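Local atomic coordinates of colicin-D (Escherichia coli, PDB entry 5ZNM), a protein that kills Escherichia coli and closely related bacteria as a polypeptide toxin, blocking protein synthesis through the tRNA-cleaving nuclease domain at its C-terminal end. Residues V41-T53 / S206-S218. Residues are numbered along the deposited sequence; the frame is centred on the assembly and turned at random.
Sequences VMNEQGALVLNNT and SRTILVNPVPQPS
Leu48 covers one face of the Arg207 guanidinium, with CD1 over its centre, 3.7 Å from CZ. At the edge, in the guanidinium plane, lies Gly46 O. Gly46 O accepts from Arg207 NH2 at 2.8 Å and from NH1, so two nitrogens hold one carbonyl end-on. A water that joins Leu48 N to Thr208 O also lies at the edge, in the plane. A bend at chi2, nearly eclipsed at -21°, turns the guanidinium toward Gly46. NH1 also donates to Thr208 O. NE forms a salt bridge with Glu125. Together these bonds limit rotation of the group.

The other flat pair is Asn51 and Asn212. Their amide planes stand 83° apart, and Asn51 OD1 lies 3.4 Å from Asn212 CB. Neither amide bonds the other directly. Thr232 OG1 bonds both, through Asn51 OD1 and Asn212 ND2. Asn212 OD1 accepts from Val214 N, which lies above the carbonyl plane, forming an Asx turn. Asn52 lays ND2 against Val211 CG1, and its OD1 shares a water with Pro213 O.

Leu210 CD1 reaches Val41 CG1 at 3.5 Å and also touches Met42 and Ala47. This packs the end of helix 32-42 over the sheet face that carries Val49 and Leu210. On the other face, Leu50 CD1 meets Ile209 CG2 at 3.7 Å. Met127 of strand 126-131 packs against both residues.

Backbone bonds alternate along the strands, from Leu210 N to Leu48 O (2.8 Å) through Asn52 N to Asn212 O. Past the strand ends, Gln216 N donates to Thr53 OG1 at 3.1 Å. Strand 49-51 pairs in parallel with strand 207-212 of the S-type pyocin region and forms an outer strand of the mixed four-stranded sheet within this chain.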
loop_
_atom_site.group_PDB
_atom_site.type_symbol
_atom_site.label_atom_id
_atom_site.label_comp_id
_atom_site.label_asym_id
_atom_site.label_seq_id
_atom_site.Cartn_x
_atom_site.Cartn_y
_atom_site.Cartn_z
ATOM N N VAL A 41 -15.563 11.772 -17.645
ATOM C CA VAL A 41 -14.318 12.355 -18.127
ATOM C C VAL A 41 -13.128 11.450 -17.812
ATOM O O VAL A 41 -12.193 11.337 -18.614
ATOM C CB VAL A 41 -14.161 13.768 -17.536
ATOM C CG1 VAL A 41 -12.739 14.224 -17.580
ATOM C CG2 VAL A 41 -15.044 14.744 -18.299
ATOM N N MET A 42 -13.142 10.775 -16.660
ATOM C CA MET A 42 -12.019 9.900 -16.323
ATOM C C MET A 42 -12.055 8.577 -17.075
ATOM O O MET A 42 -11.038 7.876 -17.122
ATOM C CB MET A 42 -11.978 9.613 -14.825
ATOM C CG MET A 42 -11.469 10.772 -13.997
ATOM S SD MET A 42 -11.207 10.287 -12.293
ATOM C CE MET A 42 -12.877 9.832 -11.826
ATOM N N ASN A 43 -13.193 8.220 -17.658
ATOM C CA ASN A 43 -13.320 6.978 -18.403
ATOM C C ASN A 43 -13.135 7.160 -19.905
ATOM O O ASN A 43 -13.346 6.205 -20.660
ATOM C CB ASN A 43 -14.667 6.327 -18.102
ATOM C CG ASN A 43 -14.641 5.535 -16.818
ATOM O OD1 ASN A 43 -14.275 4.358 -16.815
ATOM N ND2 ASN A 43 -15.014 6.175 -15.710
ATOM N N GLU A 44 -12.733 8.346 -20.359
ATOM C CA GLU A 44 -12.305 8.482 -21.747
ATOM C C GLU A 44 -11.082 7.600 -21.995
ATOM O O GLU A 44 -10.301 7.312 -21.084
ATOM C CB GLU A 44 -11.993 9.944 -22.078
ATOM C CG GLU A 44 -13.211 10.869 -22.115
ATOM C CD GLU A 44 -13.753 11.091 -23.522
ATOM O OE1 GLU A 44 -12.945 11.205 -24.468
ATOM O OE2 GLU A 44 -14.990 11.155 -23.679
ATOM N N GLN A 45 -10.916 7.168 -23.251
ATOM C CA GLN A 45 -9.930 6.132 -23.553
ATOM C C GLN A 45 -8.502 6.601 -23.282
ATOM O O GLN A 45 -7.661 5.813 -22.835
ATOM C CB GLN A 45 -10.079 5.670 -25.006
ATOM C CG GLN A 45 -9.423 6.569 -26.063
ATOM C CD GLN A 45 -10.221 7.826 -26.382
ATOM O OE1 GLN A 45 -11.098 8.244 -25.616
ATOM N NE2 GLN A 45 -9.919 8.438 -27.529
ATOM N N GLY A 46 -8.206 7.875 -23.530
ATOM C CA GLY A 46 -6.848 8.366 -23.375
ATOM C C GLY A 46 -6.607 9.171 -22.109
ATOM O O GLY A 46 -5.648 9.947 -22.036
ATOM N N ALA A 47 -7.464 8.996 -21.105
ATOM C CA ALA A 47 -7.318 9.745 -19.864
ATOM C C ALA A 47 -6.169 9.192 -19.033
ATOM O O ALA A 47 -5.994 7.976 -18.913
ATOM C CB ALA A 47 -8.613 9.698 -19.053
ATOM N N LEU A 48 -5.369 10.097 -18.475
ATOM C CA LEU A 48 -4.372 9.776 -17.460
ATOM C C LEU A 48 -4.797 10.471 -16.180
ATOM O O LEU A 48 -4.976 11.693 -16.173
ATOM C CB LEU A 48 -2.981 10.252 -17.866
ATOM C CG LEU A 48 -2.197 9.488 -18.924
ATOM C CD1 LEU A 48 -0.989 10.332 -19.288
ATOM C CD2 LEU A 48 -1.767 8.128 -18.375
ATOM N N VAL A 49 -4.959 9.704 -15.104
ATOM C CA VAL A 49 -5.468 10.245 -13.851
ATOM C C VAL A 49 -4.427 10.063 -12.754
ATOM O O VAL A 49 -3.871 8.967 -12.579
ATOM C CB VAL A 49 -6.798 9.583 -13.446
ATOM C CG1 VAL A 49 -7.363 10.231 -12.157
ATOM C CG2 VAL A 49 -7.786 9.643 -14.598
ATOM N N LEU A 50 -4.168 11.150 -12.030
ATOM C CA LEU A 50 -3.499 11.149 -10.737
ATOM C C LEU A 50 -4.548 11.150 -9.632
ATOM O O LEU A 50 -5.508 11.926 -9.681
ATOM C CB LEU A 50 -2.613 12.387 -10.584
ATOM C CG LEU A 50 -1.379 12.506 -11.460
ATOM C CD1 LEU A 50 -0.925 13.958 -11.550
ATOM C CD2 LEU A 50 -0.286 11.607 -10.873
ATOM N N ASN A 51 -4.365 10.302 -8.631
ATOM C CA ASN A 51 -5.209 10.344 -7.449
ATOM C C ASN A 51 -4.491 11.113 -6.351
ATOM O O ASN A 51 -3.271 11.005 -6.208
ATOM C CB ASN A 51 -5.561 8.933 -6.975
ATOM C CG ASN A 51 -6.519 8.233 -7.910
ATOM O OD1 ASN A 51 -7.266 8.886 -8.651
ATOM N ND2 ASN A 51 -6.515 6.895 -7.878
ATOM N N ASN A 52 -5.240 11.896 -5.568
ATOM C CA ASN A 52 -4.628 12.591 -4.443
ATOM C C ASN A 52 -4.630 11.744 -3.163
ATOM O O ASN A 52 -4.799 12.271 -2.068
ATOM C CB ASN A 52 -5.300 13.949 -4.214
ATOM C CG ASN A 52 -4.749 15.043 -5.133
ATOM O OD1 ASN A 52 -5.161 16.207 -5.063
ATOM N ND2 ASN A 52 -3.816 14.675 -5.990
ATOM N N THR A 53 -4.453 10.435 -3.297
ATOM C CA THR A 53 -4.144 9.558 -2.174
ATOM C C THR A 53 -2.787 9.925 -1.581
ATOM O O THR A 53 -1.760 9.806 -2.250
ATOM C CB THR A 53 -4.122 8.118 -2.679
ATOM O OG1 THR A 53 -5.296 7.891 -3.476
ATOM C CG2 THR A 53 -4.076 7.134 -1.510
ATOM N N SER A 206 0.219 19.039 -26.548
ATOM C CA SER A 206 -0.023 19.302 -25.141
ATOM C C SER A 206 -0.743 18.116 -24.524
ATOM O O SER A 206 -1.570 17.473 -25.172
ATOM C CB SER A 206 -0.879 20.564 -24.951
ATOM O OG SER A 206 -0.370 21.655 -25.715
ATOM N N ARG A 207 -0.437 17.837 -23.257
ATOM C CA ARG A 207 -0.957 16.661 -22.568
ATOM C C ARG A 207 -1.792 17.114 -21.382
ATOM O O ARG A 207 -1.300 17.833 -20.503
ATOM C CB ARG A 207 0.186 15.759 -22.111
ATOM C CG ARG A 207 -0.085 14.246 -22.131
ATOM C CD ARG A 207 -1.553 13.868 -22.123
ATOM N NE ARG A 207 -1.754 12.469 -22.497
ATOM C CZ ARG A 207 -2.825 11.748 -22.174
ATOM N NH1 ARG A 207 -3.804 12.282 -21.445
ATOM N NH2 ARG A 207 -2.916 10.490 -22.577
ATOM N N THR A 208 -3.040 16.670 -21.345
ATOM C CA THR A 208 -3.917 16.869 -20.199
ATOM C C THR A 208 -3.800 15.704 -19.216
ATOM O O THR A 208 -3.907 14.543 -19.617
ATOM C CB THR A 208 -5.353 16.985 -20.685
ATOM O OG1 THR A 208 -5.489 18.178 -21.471
ATOM C CG2 THR A 208 -6.299 16.999 -19.500
ATOM N N ILE A 209 -3.594 16.011 -17.935
ATOM C CA ILE A 209 -3.602 15.000 -16.876
ATOM C C ILE A 209 -4.716 15.365 -15.918
ATOM O O ILE A 209 -4.793 16.514 -15.476
ATOM C CB ILE A 209 -2.254 14.926 -16.136
ATOM C CG1 ILE A 209 -1.144 14.503 -17.101
ATOM C CG2 ILE A 209 -2.331 13.959 -14.945
ATOM C CD1 ILE A 209 0.213 14.954 -16.651
ATOM N N LEU A 210 -5.607 14.417 -15.656
ATOM C CA LEU A 210 -6.703 14.632 -14.721
ATOM C C LEU A 210 -6.230 14.343 -13.300
ATOM O O LEU A 210 -5.361 13.497 -13.080
ATOM C CB LEU A 210 -7.885 13.726 -15.073
ATOM C CG LEU A 210 -8.487 13.943 -16.461
ATOM C CD1 LEU A 210 -9.565 12.916 -16.755
ATOM C CD2 LEU A 210 -9.048 15.349 -16.586
ATOM N N VAL A 211 -6.814 15.036 -12.328
ATOM C CA VAL A 211 -6.514 14.746 -10.930
ATOM C C VAL A 211 -7.830 14.497 -10.219
ATOM O O VAL A 211 -8.718 15.357 -10.240
ATOM C CB VAL A 211 -5.738 15.885 -10.249
ATOM C CG1 VAL A 211 -5.397 15.509 -8.826
ATOM C CG2 VAL A 211 -4.461 16.206 -11.005
ATOM N N ASN A 212 -7.966 13.316 -9.612
ATOM C CA ASN A 212 -9.095 13.045 -8.737
ATOM C C ASN A 212 -8.715 13.548 -7.339
ATOM O O ASN A 212 -7.851 12.944 -6.711
ATOM C CB ASN A 212 -9.418 11.551 -8.717
ATOM C CG ASN A 212 -10.669 11.229 -7.918
ATOM O OD1 ASN A 212 -11.186 12.054 -7.146
ATOM N ND2 ASN A 212 -11.146 10.000 -8.072
ATOM N N PRO A 213 -9.285 14.631 -6.845
ATOM C CA PRO A 213 -8.835 15.178 -5.564
ATOM C C PRO A 213 -9.308 14.398 -4.352
ATOM O O PRO A 213 -8.853 14.703 -3.248
ATOM C CB PRO A 213 -9.417 16.603 -5.562
ATOM C CG PRO A 213 -10.574 16.547 -6.436
ATOM C CD PRO A 213 -10.351 15.452 -7.444
ATOM N N VAL A 214 -10.173 13.401 -4.506
ATOM C CA VAL A 214 -10.656 12.602 -3.385
ATOM C C VAL A 214 -9.666 11.466 -3.153
ATOM O O VAL A 214 -9.462 10.650 -4.065
ATOM C CB VAL A 214 -12.057 12.046 -3.657
ATOM C CG1 VAL A 214 -12.567 11.292 -2.434
ATOM C CG2 VAL A 214 -13.034 13.164 -4.057
ATOM N N PRO A 215 -9.073 11.346 -1.959
ATOM C CA PRO A 215 -8.210 10.190 -1.687
ATOM C C PRO A 215 -8.952 8.900 -1.981
ATOM O O PRO A 215 -10.143 8.765 -1.700
ATOM C CB PRO A 215 -7.872 10.332 -0.197
ATOM C CG PRO A 215 -8.028 11.840 0.071
ATOM C CD PRO A 215 -9.203 12.231 -0.782
ATOM N N GLN A 216 -8.253 7.963 -2.605
ATOM C CA GLN A 216 -8.929 6.753 -3.025
ATOM C C GLN A 216 -7.929 5.613 -3.170
ATOM O O GLN A 216 -7.569 5.234 -4.297
ATOM C CB GLN A 216 -9.657 6.989 -4.344
ATOM C CG GLN A 216 -10.854 6.096 -4.564
ATOM C CD GLN A 216 -11.733 6.648 -5.669
ATOM O OE1 GLN A 216 -11.439 6.454 -6.845
ATOM N NE2 GLN A 216 -12.790 7.379 -5.295
ATOM N N PRO A 217 -7.455 5.047 -2.060
ATOM C CA PRO A 217 -6.532 3.902 -2.162
ATOM C C PRO A 217 -7.158 2.679 -2.814
ATOM O O PRO A 217 -6.434 1.837 -3.361
ATOM C CB PRO A 217 -6.144 3.641 -0.697
ATOM C CG PRO A 217 -7.281 4.188 0.092
ATOM C CD PRO A 217 -7.746 5.404 -0.662
ATOM N N SER A 218 -8.481 2.554 -2.759
ATOM C CA SER A 218 -9.238 1.583 -3.539
ATOM C C SER A 218 -10.666 2.104 -3.644
ATOM O O SER A 218 -11.033 3.084 -2.990
ATOM C CB SER A 218 -9.184 0.183 -2.912
ATOM O OG SER A 218 -9.263 0.240 -1.499
HETATM O O HOH W 1 -6.171 12.819 -19.272
HETATM O O HOH W 2 -5.090 5.973 -5.374
HETATM O O HOH W 3 -7.082 16.597 -2.827
#